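PDB 2P4S: purine nucleoside phosphorylase, which cleaves the N-glycosidic bond of inosine, guanosine and their 2'-deoxy forms with phosphate, releasing the purine base and a pentose 1-phosphate in purine salvage. Local coordinates for residues Y90-L103 against K180-G192. Residues are numbered along the deposited sequence; the frame is centred on the assembly and turned at random.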
loop_
_atom_site.group_PDB
_atom_site.type_symbol
_atom_site.label_atom_id
_atom_site.label_comp_id
_atom_site.label_asym_id
_atom_site.label_seq_id
_atom_site.Cartn_x
_atom_site.Cartn_y
_atom_site.Cartn_z
ATOM N N TYR A 90 -2.416 -3.708 -22.115
ATOM C CA TYR A 90 -3.714 -3.409 -22.817
ATOM C C TYR A 90 -3.728 -2.000 -23.394
ATOM O O TYR A 90 -4.019 -1.026 -22.692
ATOM C CB TYR A 90 -4.953 -3.608 -21.902
ATOM C CG TYR A 90 -5.265 -5.056 -21.594
ATOM C CD1 TYR A 90 -5.769 -5.897 -22.589
ATOM C CD2 TYR A 90 -5.022 -5.597 -20.317
ATOM C CE1 TYR A 90 -6.023 -7.252 -22.335
ATOM C CE2 TYR A 90 -5.278 -6.954 -20.037
ATOM C CZ TYR A 90 -5.799 -7.776 -21.058
ATOM O OH TYR A 90 -6.066 -9.120 -20.833
ATOM N N THR A 91 -3.437 -1.903 -24.686
ATOM C CA THR A 91 -3.546 -0.649 -25.412
ATOM C C THR A 91 -4.986 -0.365 -25.929
ATOM O O THR A 91 -5.822 -1.274 -26.019
ATOM C CB THR A 91 -2.526 -0.630 -26.581
ATOM O OG1 THR A 91 -2.620 0.625 -27.259
ATOM C CG2 THR A 91 -2.811 -1.737 -27.594
ATOM N N TYR A 92 -5.262 0.889 -26.290
ATOM C CA TYR A 92 -6.533 1.246 -26.950
ATOM C C TYR A 92 -6.895 0.338 -28.140
ATOM O O TYR A 92 -8.031 -0.146 -28.260
ATOM C CB TYR A 92 -6.501 2.695 -27.423
ATOM C CG TYR A 92 -7.819 3.201 -27.963
ATOM C CD1 TYR A 92 -8.752 3.801 -27.111
ATOM C CD2 TYR A 92 -8.127 3.105 -29.333
ATOM C CE1 TYR A 92 -9.966 4.288 -27.602
ATOM C CE2 TYR A 92 -9.335 3.588 -29.832
ATOM C CZ TYR A 92 -10.246 4.175 -28.959
ATOM O OH TYR A 92 -11.436 4.666 -29.428
ATOM N N ASP A 93 -5.912 0.104 -29.003
ATOM C CA ASP A 93 -6.100 -0.698 -30.205
ATOM C C ASP A 93 -6.468 -2.136 -29.916
ATOM O O ASP A 93 -7.374 -2.665 -30.538
ATOM C CB ASP A 93 -4.868 -0.585 -31.118
ATOM C CG ASP A 93 -4.795 0.782 -31.801
ATOM O OD1 ASP A 93 -5.851 1.240 -32.310
ATOM O OD2 ASP A 93 -3.706 1.408 -31.815
ATOM N N THR A 94 -5.775 -2.761 -28.973
ATOM C CA THR A 94 -6.137 -4.088 -28.513
ATOM C C THR A 94 -7.557 -4.117 -27.951
ATOM O O THR A 94 -8.300 -5.047 -28.225
ATOM C CB THR A 94 -5.162 -4.588 -27.432
ATOM O OG1 THR A 94 -3.847 -4.630 -27.975
ATOM C CG2 THR A 94 -5.550 -5.979 -26.906
ATOM N N LEU A 95 -7.918 -3.100 -27.166
ATOM C CA LEU A 95 -9.240 -3.027 -26.527
ATOM C C LEU A 95 -10.328 -2.880 -27.584
ATOM O O LEU A 95 -11.366 -3.546 -27.518
ATOM C CB LEU A 95 -9.290 -1.892 -25.466
ATOM C CG LEU A 95 -8.394 -2.185 -24.240
ATOM C CD1 LEU A 95 -8.197 -1.000 -23.321
ATOM C CD2 LEU A 95 -8.942 -3.378 -23.453
ATOM N N GLN A 96 -10.068 -2.026 -28.572
ATOM C CA GLN A 96 -10.952 -1.949 -29.731
ATOM C C GLN A 96 -11.041 -3.299 -30.520
ATOM O O GLN A 96 -12.138 -3.667 -30.934
ATOM C CB GLN A 96 -10.644 -0.712 -30.601
ATOM C CG GLN A 96 -11.696 -0.436 -31.714
ATOM C CD GLN A 96 -12.999 0.194 -31.212
ATOM O OE1 GLN A 96 -14.072 -0.424 -31.262
ATOM N NE2 GLN A 96 -12.912 1.437 -30.754
ATOM N N GLU A 97 -9.937 -4.051 -30.660
ATOM C CA GLU A 97 -9.990 -5.440 -31.177
ATOM C C GLU A 97 -11.063 -6.275 -30.428
ATOM O O GLU A 97 -11.945 -6.926 -31.055
ATOM C CB GLU A 97 -8.643 -6.198 -31.015
ATOM C CG GLU A 97 -7.392 -5.790 -31.845
ATOM C CD GLU A 97 -6.110 -6.622 -31.423
ATOM O OE1 GLU A 97 -6.245 -7.871 -31.161
ATOM O OE2 GLU A 97 -4.972 -6.046 -31.354
ATOM N N ILE A 98 -10.952 -6.292 -29.094
ATOM C CA ILE A 98 -11.871 -7.049 -28.248
ATOM C C ILE A 98 -13.309 -6.537 -28.436
ATOM O O ILE A 98 -14.254 -7.333 -28.588
ATOM C CB ILE A 98 -11.447 -7.014 -26.717
ATOM C CG1 ILE A 98 -9.951 -7.341 -26.549
ATOM C CG2 ILE A 98 -12.387 -7.879 -25.857
ATOM C CD1 ILE A 98 -9.419 -7.201 -25.094
ATOM N N ALA A 99 -13.480 -5.216 -28.442
ATOM C CA ALA A 99 -14.836 -4.648 -28.598
ATOM C C ALA A 99 -15.437 -5.104 -29.957
ATOM O O ALA A 99 -16.560 -5.628 -30.020
ATOM C CB ALA A 99 -14.811 -3.100 -28.493
ATOM N N THR A 100 -14.647 -4.904 -31.028
ATOM C CA THR A 100 -15.042 -5.239 -32.418
ATOM C C THR A 100 -15.377 -6.722 -32.533
ATOM O O THR A 100 -16.422 -7.061 -33.104
ATOM C CB THR A 100 -13.983 -4.801 -33.450
ATOM O OG1 THR A 100 -13.967 -3.367 -33.516
ATOM C CG2 THR A 100 -14.352 -5.306 -34.850
ATOM N N TYR A 101 -14.534 -7.571 -31.921
ATOM C CA TYR A 101 -14.774 -9.012 -31.848
ATOM C C TYR A 101 -16.181 -9.345 -31.360
ATOM O O TYR A 101 -16.882 -10.190 -31.920
ATOM C CB TYR A 101 -13.738 -9.694 -30.935
ATOM C CG TYR A 101 -13.966 -11.172 -30.795
ATOM C CD1 TYR A 101 -13.404 -12.078 -31.719
ATOM C CD2 TYR A 101 -14.759 -11.677 -29.763
ATOM C CE1 TYR A 101 -13.634 -13.444 -31.615
ATOM C CE2 TYR A 101 -15.004 -13.038 -29.644
ATOM C CZ TYR A 101 -14.422 -13.931 -30.586
ATOM O OH TYR A 101 -14.689 -15.292 -30.482
ATOM N N LEU A 102 -16.577 -8.713 -30.271
ATOM C CA LEU A 102 -17.903 -8.972 -29.695
ATOM C C LEU A 102 -19.018 -8.293 -30.522
ATOM O O LEU A 102 -20.072 -8.863 -30.727
ATOM C CB LEU A 102 -17.917 -8.478 -28.229
ATOM C CG LEU A 102 -16.931 -9.192 -27.266
ATOM C CD1 LEU A 102 -16.654 -8.379 -25.983
ATOM C CD2 LEU A 102 -17.491 -10.551 -26.933
ATOM N N LEU A 103 -18.786 -7.066 -30.960
ATOM C CA LEU A 103 -19.787 -6.316 -31.729
ATOM C C LEU A 103 -20.148 -7.018 -33.046
ATOM O O LEU A 103 -21.279 -6.907 -33.485
ATOM C CB LEU A 103 -19.294 -4.900 -32.026
ATOM C CG LEU A 103 -19.234 -3.904 -30.861
ATOM C CD1 LEU A 103 -18.486 -2.627 -31.296
ATOM C CD2 LEU A 103 -20.606 -3.598 -30.338
ATOM N N LYS A 180 -5.693 -5.039 -15.668
ATOM C CA LYS A 180 -6.243 -6.250 -16.247
ATOM C C LYS A 180 -7.616 -6.632 -15.638
ATOM O O LYS A 180 -8.507 -7.073 -16.376
ATOM C CB LYS A 180 -5.218 -7.404 -16.142
ATOM C CG LYS A 180 -5.660 -8.733 -16.781
ATOM C CD LYS A 180 -4.386 -9.448 -17.236
ATOM C CE LYS A 180 -4.653 -10.791 -17.890
ATOM N NZ LYS A 180 -3.350 -11.544 -18.173
ATOM N N CYS A 181 -7.794 -6.484 -14.316
ATOM C CA CYS A 181 -9.138 -6.728 -13.692
ATOM C C CYS A 181 -10.184 -5.757 -14.238
ATOM O O CYS A 181 -11.340 -6.106 -14.398
ATOM C CB CYS A 181 -9.100 -6.563 -12.156
ATOM S SG CYS A 181 -8.002 -7.764 -11.296
ATOM N N ALA A 182 -9.743 -4.542 -14.537
ATOM C CA ALA A 182 -10.632 -3.421 -14.902
ATOM C C ALA A 182 -10.828 -3.351 -16.410
ATOM O O ALA A 182 -11.790 -2.760 -16.865
ATOM C CB ALA A 182 -10.041 -2.113 -14.377
ATOM N N MET A 183 -9.948 -4.015 -17.178
ATOM C CA MET A 183 -10.018 -4.035 -18.657
ATOM C C MET A 183 -11.443 -4.224 -19.305
ATOM O O MET A 183 -11.769 -3.586 -20.309
ATOM C CB MET A 183 -8.973 -5.020 -19.228
ATOM C CG MET A 183 -9.160 -5.350 -20.731
ATOM S SD MET A 183 -10.226 -6.761 -21.072
ATOM C CE MET A 183 -9.555 -8.012 -20.008
ATOM N N PRO A 184 -12.272 -5.141 -18.780
ATOM C CA PRO A 184 -13.622 -5.281 -19.342
ATOM C C PRO A 184 -14.509 -4.045 -19.264
ATOM O O PRO A 184 -15.444 -3.885 -20.098
ATOM C CB PRO A 184 -14.217 -6.394 -18.497
ATOM C CG PRO A 184 -12.970 -7.203 -18.052
ATOM C CD PRO A 184 -11.992 -6.163 -17.744
ATOM N N VAL A 185 -14.213 -3.150 -18.316
ATOM C CA VAL A 185 -14.853 -1.818 -18.286
ATOM C C VAL A 185 -14.497 -0.930 -19.491
ATOM O O VAL A 185 -15.347 -0.180 -19.961
ATOM C CB VAL A 185 -14.583 -1.057 -16.936
ATOM C CG1 VAL A 185 -15.284 0.296 -16.885
ATOM C CG2 VAL A 185 -14.986 -1.937 -15.708
ATOM N N ARG A 186 -13.244 -0.963 -19.958
ATOM C CA ARG A 186 -12.848 -0.182 -21.172
ATOM C C ARG A 186 -13.536 -0.748 -22.416
ATOM O O ARG A 186 -14.004 0.007 -23.251
ATOM C CB ARG A 186 -11.370 -0.206 -21.419
ATOM C CG ARG A 186 -10.470 0.147 -20.253
ATOM C CD ARG A 186 -10.293 1.573 -20.223
ATOM N NE ARG A 186 -8.945 2.004 -19.873
ATOM C CZ ARG A 186 -8.698 3.166 -19.259
ATOM N NH1 ARG A 186 -9.721 4.007 -18.911
ATOM N NH2 ARG A 186 -7.447 3.495 -18.982
ATOM N N VAL A 187 -13.635 -2.072 -22.494
ATOM C CA VAL A 187 -14.391 -2.754 -23.532
ATOM C C VAL A 187 -15.900 -2.379 -23.522
ATOM O O VAL A 187 -16.445 -2.036 -24.568
ATOM C CB VAL A 187 -14.197 -4.313 -23.456
ATOM C CG1 VAL A 187 -15.033 -4.977 -24.498
ATOM C CG2 VAL A 187 -12.725 -4.675 -23.649
ATOM N N MET A 188 -16.567 -2.461 -22.369
ATOM C CA MET A 188 -17.946 -1.977 -22.228
ATOM C C MET A 188 -18.132 -0.551 -22.803
ATOM O O MET A 188 -19.050 -0.302 -23.571
ATOM C CB MET A 188 -18.406 -2.025 -20.766
ATOM C CG MET A 188 -18.627 -3.412 -20.159
ATOM S SD MET A 188 -18.827 -3.301 -18.336
ATOM C CE MET A 188 -19.345 -4.975 -18.000
ATOM N N HIS A 189 -17.245 0.367 -22.462
ATOM C CA HIS A 189 -17.283 1.724 -22.978
ATOM C C HIS A 189 -17.159 1.738 -24.521
ATOM O O HIS A 189 -17.970 2.364 -25.228
ATOM C CB HIS A 189 -16.140 2.508 -22.323
ATOM C CG HIS A 189 -15.825 3.819 -22.976
ATOM N ND1 HIS A 189 -16.693 4.894 -22.962
ATOM C CD2 HIS A 189 -14.696 4.251 -23.595
ATOM C CE1 HIS A 189 -16.128 5.912 -23.589
ATOM N NE2 HIS A 189 -14.911 5.550 -23.973
ATOM N N LEU A 190 -16.136 1.058 -25.040
ATOM C CA LEU A 190 -15.898 1.021 -26.478
ATOM C C LEU A 190 -17.103 0.454 -27.242
ATOM O O LEU A 190 -17.415 0.903 -28.323
ATOM C CB LEU A 190 -14.635 0.229 -26.785
ATOM C CG LEU A 190 -13.317 0.884 -26.398
ATOM C CD1 LEU A 190 -12.164 -0.056 -26.788
ATOM C CD2 LEU A 190 -13.168 2.292 -27.028
ATOM N N ILE A 191 -17.780 -0.523 -26.645
ATOM C CA ILE A 191 -19.051 -1.046 -27.144
ATOM C C ILE A 191 -20.231 -0.051 -27.063
ATOM O O ILE A 191 -21.236 -0.263 -27.728
ATOM C CB ILE A 191 -19.372 -2.358 -26.397
ATOM C CG1 ILE A 191 -18.453 -3.484 -26.933
ATOM C CG2 ILE A 191 -20.894 -2.707 -26.387
ATOM C CD1 ILE A 191 -18.477 -4.732 -26.080
ATOM N N GLY A 192 -20.111 1.002 -26.237
ATOM C CA GLY A 192 -21.154 1.982 -26.055
ATOM C C GLY A 192 -21.917 1.984 -24.736
ATOM O O GLY A 192 -22.871 2.721 -24.621
#
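With its CG anti to the backbone N (chi1 167°) and the chain bent at chi2 and again at chi3, Met-183 curls across one face of the Tyr-90 ring. Its CG lies almost straight above the ring centre, 3.8 Å from the centroid, as a CH-pi contact, while SD stands farther off over the same face in a Met-aromatic contact and CE comes down beside CZ and the hydroxyl. The outstretched Lys-180 chain passes the edge of the ring near its plane, with Lys-180 CG 3.7 Å from Tyr-90 CE2. The phenol oxygen is hydrogen-bonded to the carbonyl of His-140.

Beyond the ring, segments 92-103 and 180-191 cross at -62°, their axes 8.8 Å apart at closest approach, and the side chains mesh knobs-into-holes. Leu-95 drops among Met-183, Arg-186, Val-187 and Leu-190; Leu-95 CD2 is 3.4 Å from Met-183 CG, tight for two carbons, and its CD1 lies against the aliphatic start of Arg-186, whose NH1 bonds to His-315. In return Leu-190 CD1 reaches the backbone of the other helix, 3.4 Å from Gln-96 N, and CD2 meets the Tyr-92 ring. Val-187 splits its methyls, CG2 meeting Ile-98 CG2 and CG1 facing Leu-102. Ala-99 CA is 5.4 Å from Val-187 CA, a close approach consistent with the small side chain; Ala-99 CB rests 3.7 Å from Leu-190 CB, and Ile-191 extends the packing to Leu-103.

Helix 178-191 also lies on strand 161-167 through Pro-184 and Met-188, while helix 92-105, the first in the model, reaches strand 152-158 through Leu-102. Met-183 also approaches Phe-170 of the phosphate site. Apolar, CH-pi and sulfur-aromatic contacts join the two segments, so cohesion rests largely on dispersion and shape fit, while the Tyr-90 hydroxyl and Arg-186 guanidinium find their hydrogen-bonding partners elsewhere in the chain.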